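Local coordinates for outer membrane protein Omp121 (Bacteroides thetaiotaomicron, PDB 5FQ8), which probably carries nutrients across the bacterial outer membrane as a TonB-dependent receptor of the beta-barrel type, at residues Y379-L390 and Y402-S413. Sequence-based numbering, arbitrary orientation.
With KR0 (3-decanoyloxypropyl decanoate), chain K; C8E ((hydroxyethyloxy)tri(ethyloxy)octane), chain U.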
loop_
_atom_site.group_PDB
_atom_site.type_symbol
_atom_site.label_atom_id
_atom_site.label_comp_id
_atom_site.label_asym_id
_atom_site.label_seq_id
_atom_site.Cartn_x
_atom_site.Cartn_y
_atom_site.Cartn_z
ATOM N N TYR B 379 -10.458 -8.203 -11.558
ATOM C CA TYR B 379 -10.830 -6.837 -11.898
ATOM C C TYR B 379 -12.341 -6.745 -11.878
ATOM O O TYR B 379 -13.020 -7.612 -12.424
ATOM C CB TYR B 379 -10.282 -6.442 -13.260
ATOM C CG TYR B 379 -10.539 -5.028 -13.724
ATOM C CD1 TYR B 379 -9.682 -4.001 -13.392
ATOM C CD2 TYR B 379 -11.603 -4.736 -14.551
ATOM C CE1 TYR B 379 -9.896 -2.720 -13.847
ATOM C CE2 TYR B 379 -11.825 -3.461 -15.007
ATOM C CZ TYR B 379 -10.969 -2.455 -14.650
ATOM O OH TYR B 379 -11.190 -1.181 -15.100
ATOM N N GLU B 380 -12.857 -5.724 -11.218
ATOM C CA GLU B 380 -14.276 -5.412 -11.214
ATOM C C GLU B 380 -14.440 -3.959 -11.614
ATOM O O GLU B 380 -13.687 -3.101 -11.161
ATOM C CB GLU B 380 -14.906 -5.666 -9.853
ATOM C CG GLU B 380 -16.377 -5.328 -9.835
ATOM C CD GLU B 380 -17.053 -5.536 -8.512
ATOM O OE1 GLU B 380 -17.148 -6.684 -8.053
ATOM O OE2 GLU B 380 -17.510 -4.538 -7.940
ATOM N N SER B 381 -15.400 -3.684 -12.480
ATOM C CA SER B 381 -15.569 -2.342 -13.014
ATOM C C SER B 381 -17.043 -1.974 -13.046
ATOM O O SER B 381 -17.891 -2.822 -13.317
ATOM C CB SER B 381 -14.964 -2.253 -14.408
ATOM O OG SER B 381 -15.411 -1.109 -15.091
ATOM N N GLU B 382 -17.346 -0.718 -12.760
ATOM C CA GLU B 382 -18.696 -0.192 -12.864
ATOM C C GLU B 382 -18.644 1.064 -13.709
ATOM O O GLU B 382 -17.723 1.856 -13.570
ATOM C CB GLU B 382 -19.273 0.105 -11.491
ATOM C CG GLU B 382 -20.160 -1.001 -10.943
ATOM C CD GLU B 382 -20.469 -0.854 -9.474
ATOM O OE1 GLU B 382 -19.527 -0.900 -8.651
ATOM O OE2 GLU B 382 -21.662 -0.693 -9.149
ATOM N N ARG B 383 -19.608 1.237 -14.607
ATOM C CA ARG B 383 -19.504 2.295 -15.602
ATOM C C ARG B 383 -20.873 2.830 -15.961
ATOM O O ARG B 383 -21.775 2.056 -16.264
ATOM C CB ARG B 383 -18.816 1.790 -16.873
ATOM C CG ARG B 383 -18.802 2.800 -17.995
ATOM C CD ARG B 383 -17.977 2.311 -19.157
ATOM N NE ARG B 383 -17.917 3.288 -20.231
ATOM C CZ ARG B 383 -17.405 3.023 -21.415
ATOM N NH1 ARG B 383 -16.919 1.823 -21.649
ATOM N NH2 ARG B 383 -17.387 3.943 -22.364
ATOM N N PHE B 384 -21.008 4.148 -15.975
ATOM C CA PHE B 384 -22.237 4.802 -16.394
ATOM C C PHE B 384 -21.930 5.797 -17.501
ATOM O O PHE B 384 -21.026 6.620 -17.363
ATOM C CB PHE B 384 -22.912 5.504 -15.212
ATOM C CG PHE B 384 -23.956 6.478 -15.626
ATOM C CD1 PHE B 384 -25.216 6.045 -15.977
ATOM C CD2 PHE B 384 -23.674 7.822 -15.704
ATOM C CE1 PHE B 384 -26.184 6.937 -16.379
ATOM C CE2 PHE B 384 -24.634 8.722 -16.115
ATOM C CZ PHE B 384 -25.894 8.280 -16.457
ATOM N N TYR B 385 -22.674 5.724 -18.597
ATOM C CA TYR B 385 -22.524 6.718 -19.645
ATOM C C TYR B 385 -23.886 7.031 -20.227
ATOM O O TYR B 385 -24.829 6.262 -20.072
ATOM C CB TYR B 385 -21.546 6.264 -20.731
ATOM C CG TYR B 385 -21.932 5.028 -21.488
ATOM C CD1 TYR B 385 -21.715 3.772 -20.962
ATOM C CD2 TYR B 385 -22.482 5.120 -22.752
ATOM C CE1 TYR B 385 -22.060 2.645 -21.668
ATOM C CE2 TYR B 385 -22.830 4.009 -23.458
ATOM C CZ TYR B 385 -22.619 2.770 -22.917
ATOM O OH TYR B 385 -22.963 1.645 -23.624
ATOM N N GLY B 386 -23.997 8.180 -20.881
ATOM C CA GLY B 386 -25.246 8.502 -21.541
ATOM C C GLY B 386 -25.193 9.839 -22.246
ATOM O O GLY B 386 -24.135 10.449 -22.361
ATOM N N LYS B 387 -26.356 10.279 -22.721
ATOM C CA LYS B 387 -26.424 11.572 -23.382
ATOM C C LYS B 387 -27.799 12.188 -23.208
ATOM O O LYS B 387 -28.761 11.512 -22.859
ATOM C CB LYS B 387 -26.087 11.454 -24.865
ATOM C CG LYS B 387 -27.218 10.979 -25.714
ATOM C CD LYS B 387 -27.224 11.719 -27.025
ATOM C CE LYS B 387 -28.517 11.507 -27.782
ATOM N NZ LYS B 387 -28.464 12.070 -29.155
ATOM N N PHE B 388 -27.857 13.496 -23.430
ATOM C CA PHE B 388 -29.089 14.261 -23.526
ATOM C C PHE B 388 -29.005 15.118 -24.773
ATOM O O PHE B 388 -28.009 15.803 -24.995
ATOM C CB PHE B 388 -29.329 15.150 -22.304
ATOM C CG PHE B 388 -30.476 16.124 -22.475
ATOM C CD1 PHE B 388 -31.772 15.735 -22.203
ATOM C CD2 PHE B 388 -30.257 17.418 -22.902
ATOM C CE1 PHE B 388 -32.819 16.605 -22.353
ATOM C CE2 PHE B 388 -31.309 18.293 -23.067
ATOM C CZ PHE B 388 -32.590 17.886 -22.788
ATOM N N GLN B 389 -30.050 15.098 -25.576
ATOM C CA GLN B 389 -30.083 15.902 -26.781
ATOM C C GLN B 389 -31.387 16.664 -26.831
ATOM O O GLN B 389 -32.445 16.100 -26.553
ATOM C CB GLN B 389 -29.929 15.044 -28.026
ATOM C CG GLN B 389 -29.725 15.856 -29.255
ATOM C CD GLN B 389 -29.438 14.998 -30.438
ATOM O OE1 GLN B 389 -28.366 14.412 -30.547
ATOM N NE2 GLN B 389 -30.405 14.892 -31.333
ATOM N N LEU B 390 -31.298 17.941 -27.181
ATOM C CA LEU B 390 -32.441 18.827 -27.358
ATOM C C LEU B 390 -32.393 19.341 -28.784
ATOM O O LEU B 390 -31.488 20.099 -29.137
ATOM C CB LEU B 390 -32.397 19.990 -26.372
ATOM C CG LEU B 390 -33.556 20.962 -26.428
ATOM C CD1 LEU B 390 -34.767 20.177 -26.087
ATOM C CD2 LEU B 390 -33.365 22.073 -25.443
ATOM N N TYR B 402 -28.646 20.852 -28.953
ATOM C CA TYR B 402 -27.741 20.743 -27.825
ATOM C C TYR B 402 -27.607 19.277 -27.463
ATOM O O TYR B 402 -28.609 18.589 -27.264
ATOM C CB TYR B 402 -28.234 21.540 -26.615
ATOM C CG TYR B 402 -27.420 21.267 -25.364
ATOM C CD1 TYR B 402 -26.072 21.582 -25.307
ATOM C CD2 TYR B 402 -27.999 20.684 -24.247
ATOM C CE1 TYR B 402 -25.330 21.327 -24.184
ATOM C CE2 TYR B 402 -27.262 20.428 -23.126
ATOM C CZ TYR B 402 -25.932 20.754 -23.098
ATOM O OH TYR B 402 -25.195 20.503 -21.974
ATOM N N ARG B 403 -26.378 18.803 -27.387
ATOM C CA ARG B 403 -26.109 17.424 -27.019
ATOM C C ARG B 403 -24.986 17.402 -26.002
ATOM O O ARG B 403 -23.999 18.120 -26.150
ATOM C CB ARG B 403 -25.737 16.608 -28.234
ATOM C CG ARG B 403 -25.226 15.238 -27.919
ATOM C CD ARG B 403 -24.474 14.704 -29.114
ATOM N NE ARG B 403 -25.264 14.891 -30.320
ATOM C CZ ARG B 403 -24.755 15.108 -31.522
ATOM N NH1 ARG B 403 -23.443 15.172 -31.680
ATOM N NH2 ARG B 403 -25.565 15.270 -32.557
ATOM N N MET B 404 -25.147 16.591 -24.967
ATOM C CA MET B 404 -24.211 16.530 -23.858
ATOM C C MET B 404 -23.992 15.078 -23.497
ATOM O O MET B 404 -24.954 14.328 -23.348
ATOM C CB MET B 404 -24.728 17.299 -22.637
ATOM C CG MET B 404 -23.984 16.999 -21.336
ATOM S SD MET B 404 -24.350 18.137 -19.989
ATOM C CE MET B 404 -23.407 17.401 -18.682
ATOM N N GLY B 405 -22.739 14.678 -23.361
ATOM C CA GLY B 405 -22.407 13.314 -23.015
ATOM C C GLY B 405 -21.635 13.261 -21.716
ATOM O O GLY B 405 -20.878 14.170 -21.392
ATOM N N LEU B 406 -21.847 12.182 -20.969
ATOM C CA LEU B 406 -21.112 11.901 -19.749
ATOM C C LEU B 406 -20.756 10.431 -19.739
ATOM O O LEU B 406 -21.606 9.594 -20.034
ATOM C CB LEU B 406 -21.928 12.238 -18.506
ATOM C CG LEU B 406 -21.256 11.957 -17.168
ATOM C CD1 LEU B 406 -20.575 13.198 -16.735
ATOM C CD2 LEU B 406 -22.244 11.533 -16.136
ATOM N N ASP B 407 -19.508 10.120 -19.412
ATOM C CA ASP B 407 -19.040 8.745 -19.306
ATOM C C ASP B 407 -18.086 8.670 -18.124
ATOM O O ASP B 407 -17.067 9.366 -18.104
ATOM C CB ASP B 407 -18.362 8.306 -20.609
ATOM C CG ASP B 407 -18.212 6.807 -20.730
ATOM O OD1 ASP B 407 -18.184 6.096 -19.723
ATOM O OD2 ASP B 407 -18.098 6.330 -21.867
ATOM N N THR B 408 -18.421 7.843 -17.140
ATOM C CA THR B 408 -17.654 7.725 -15.910
ATOM C C THR B 408 -17.530 6.256 -15.541
ATOM O O THR B 408 -18.449 5.465 -15.767
ATOM C CB THR B 408 -18.301 8.526 -14.765
ATOM O OG1 THR B 408 -17.854 8.037 -13.499
ATOM C CG2 THR B 408 -19.799 8.423 -14.817
ATOM N N THR B 409 -16.377 5.900 -14.983
ATOM C CA THR B 409 -16.055 4.513 -14.708
ATOM C C THR B 409 -15.238 4.427 -13.440
ATOM O O THR B 409 -14.322 5.220 -13.233
ATOM C CB THR B 409 -15.245 3.863 -15.833
ATOM O OG1 THR B 409 -15.793 4.198 -17.105
ATOM C CG2 THR B 409 -15.231 2.364 -15.667
ATOM N N THR B 410 -15.546 3.428 -12.632
ATOM C CA THR B 410 -14.805 3.107 -11.426
ATOM C C THR B 410 -14.370 1.654 -11.554
ATOM O O THR B 410 -15.205 0.758 -11.594
ATOM C CB THR B 410 -15.670 3.347 -10.184
ATOM O OG1 THR B 410 -15.999 4.735 -10.082
ATOM C CG2 THR B 410 -14.949 2.905 -8.929
ATOM N N GLY B 411 -13.072 1.418 -11.655
ATOM C CA GLY B 411 -12.541 0.075 -11.765
ATOM C C GLY B 411 -11.621 -0.199 -10.598
ATOM O O GLY B 411 -11.012 0.710 -10.055
ATOM N N GLN B 412 -11.531 -1.465 -10.215
ATOM C CA GLN B 412 -10.817 -1.851 -9.008
ATOM C C GLN B 412 -10.116 -3.182 -9.202
ATOM O O GLN B 412 -10.772 -4.215 -9.288
ATOM C CB GLN B 412 -11.765 -1.932 -7.829
ATOM C CG GLN B 412 -11.118 -2.455 -6.577
ATOM C CD GLN B 412 -12.094 -2.591 -5.450
ATOM O OE1 GLN B 412 -12.962 -1.757 -5.272
ATOM N NE2 GLN B 412 -11.978 -3.663 -4.702
ATOM N N SER B 413 -8.787 -3.159 -9.218
ATOM C CA SER B 413 -7.965 -4.344 -9.408
ATOM C C SER B 413 -7.588 -4.965 -8.075
ATOM O O SER B 413 -7.453 -4.274 -7.075
ATOM C CB SER B 413 -6.700 -3.982 -10.173
ATOM O OG SER B 413 -6.972 -3.037 -11.186
HETATM C C1 KR0 K . -15.915 22.680 -21.001
HETATM O O1 KR0 K . -16.995 23.244 -21.742
HETATM C C2 KR0 K . -16.075 21.177 -21.089
HETATM C C3 KR0 K . -16.508 20.599 -19.761
HETATM C C4 KR0 K . -21.430 22.262 -16.493
HETATM O O4 KR0 K . -17.869 20.887 -19.460
HETATM C C5 KR0 K . -18.319 20.615 -18.105
HETATM C C6 KR0 K . -22.347 22.034 -17.699
HETATM C C7 KR0 K . -18.086 23.929 -21.067
HETATM C C8 KR0 K . -23.821 21.837 -17.341
HETATM O O8 KR0 K . -17.503 20.191 -17.319
HETATM C C9 KR0 K . -24.671 21.490 -18.570
HETATM O O9 KR0 K . -17.840 24.724 -20.183
HETATM C C10 KR0 K . -19.742 20.820 -17.653
HETATM C C11 KR0 K . -19.948 22.103 -16.851
HETATM C C12 KR0 K . -19.521 23.672 -21.445
HETATM C C13 KR0 K . -20.257 25.003 -21.530
HETATM C C14 KR0 K . -26.173 21.677 -18.327
HETATM C C15 KR0 K . -27.037 20.996 -19.386
HETATM C C16 KR0 K . -28.503 20.970 -19.021
HETATM C C17 KR0 K . -21.523 24.901 -22.374
HETATM C C18 KR0 K . -22.792 24.741 -21.547
HETATM C C19 KR0 K . -23.976 24.487 -22.475
HETATM C C20 KR0 K . -25.337 24.643 -21.801
HETATM C C21 KR0 K . -26.465 24.310 -22.781
HETATM C C22 KR0 K . -27.814 24.861 -22.318
HETATM C C23 KR0 K . -28.995 24.316 -23.096
HETATM C C8 C8E U . -20.404 18.135 -13.926
HETATM O O9 C8E U . -21.133 16.993 -14.310
HETATM C C10 C8E U . -22.336 17.387 -14.922
HETATM C C11 C8E U . -23.472 16.408 -14.640
HETATM O O12 C8E U . -24.325 16.440 -15.763
HETATM C C13 C8E U . -25.445 15.594 -15.680
HETATM C C14 C8E U . -26.059 15.483 -17.074
HETATM O O15 C8E U . -25.231 14.720 -17.926
HETATM C C16 C8E U . -25.914 14.303 -19.082
#
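The guanidinium of Arg383 meets the carboxylate of Asp407 edge to edge, the two planes only 20° apart. Ser413 OG lies at the ring edge of Tyr379, Leu406 CD2 sits at the ring edge of Phe384, 3.7 Å from CE2, and KR0 C21 lies over one face of the Tyr402 ring, while Phe388 CD2 comes within 4.2 Å of Tyr402 CD2.

The grip on Asp407 is side-on and twofold: NE of Arg383 reaches OD1 of Asp407 at 2.9 Å and NH2 takes OD2, each oxygen offering its syn lone pair. With CG anti to the backbone N (chi1 174°) and the chain extended as far as NE, Arg383 passes Thr409, its CG 3.4 Å from OG1 of that threonine. Backbone N of Asn110 also donates to Asp407 OD2, and Arg383 NH1 bonds to Gly129 O. A leucine in place of Arg383 would probably leave the buried Asp407 carboxylate without its balancing charge.

Farther along, Gln389 OE1 accepts Arg403 NE (3.1 Å), in the guanidinium plane, and from the opposite face of its amide Lys387 NZ, which also bonds to Asp105 O; Gln389 NE2 bonds to Asp391 OD2, fixing the amide's orientation.

The strands run antiparallel in a transmembrane hairpin of a TonB-dependent receptor barrel. Its inward face, mostly polar, meets plug residues; the outward one is apolar toward Leu390 and Tyr402, beside KR0 and detergent, and polar toward Glu380, which bonds to Tyr316 OH and, with Glu382, salt-bridges Arg453 of the second subunit.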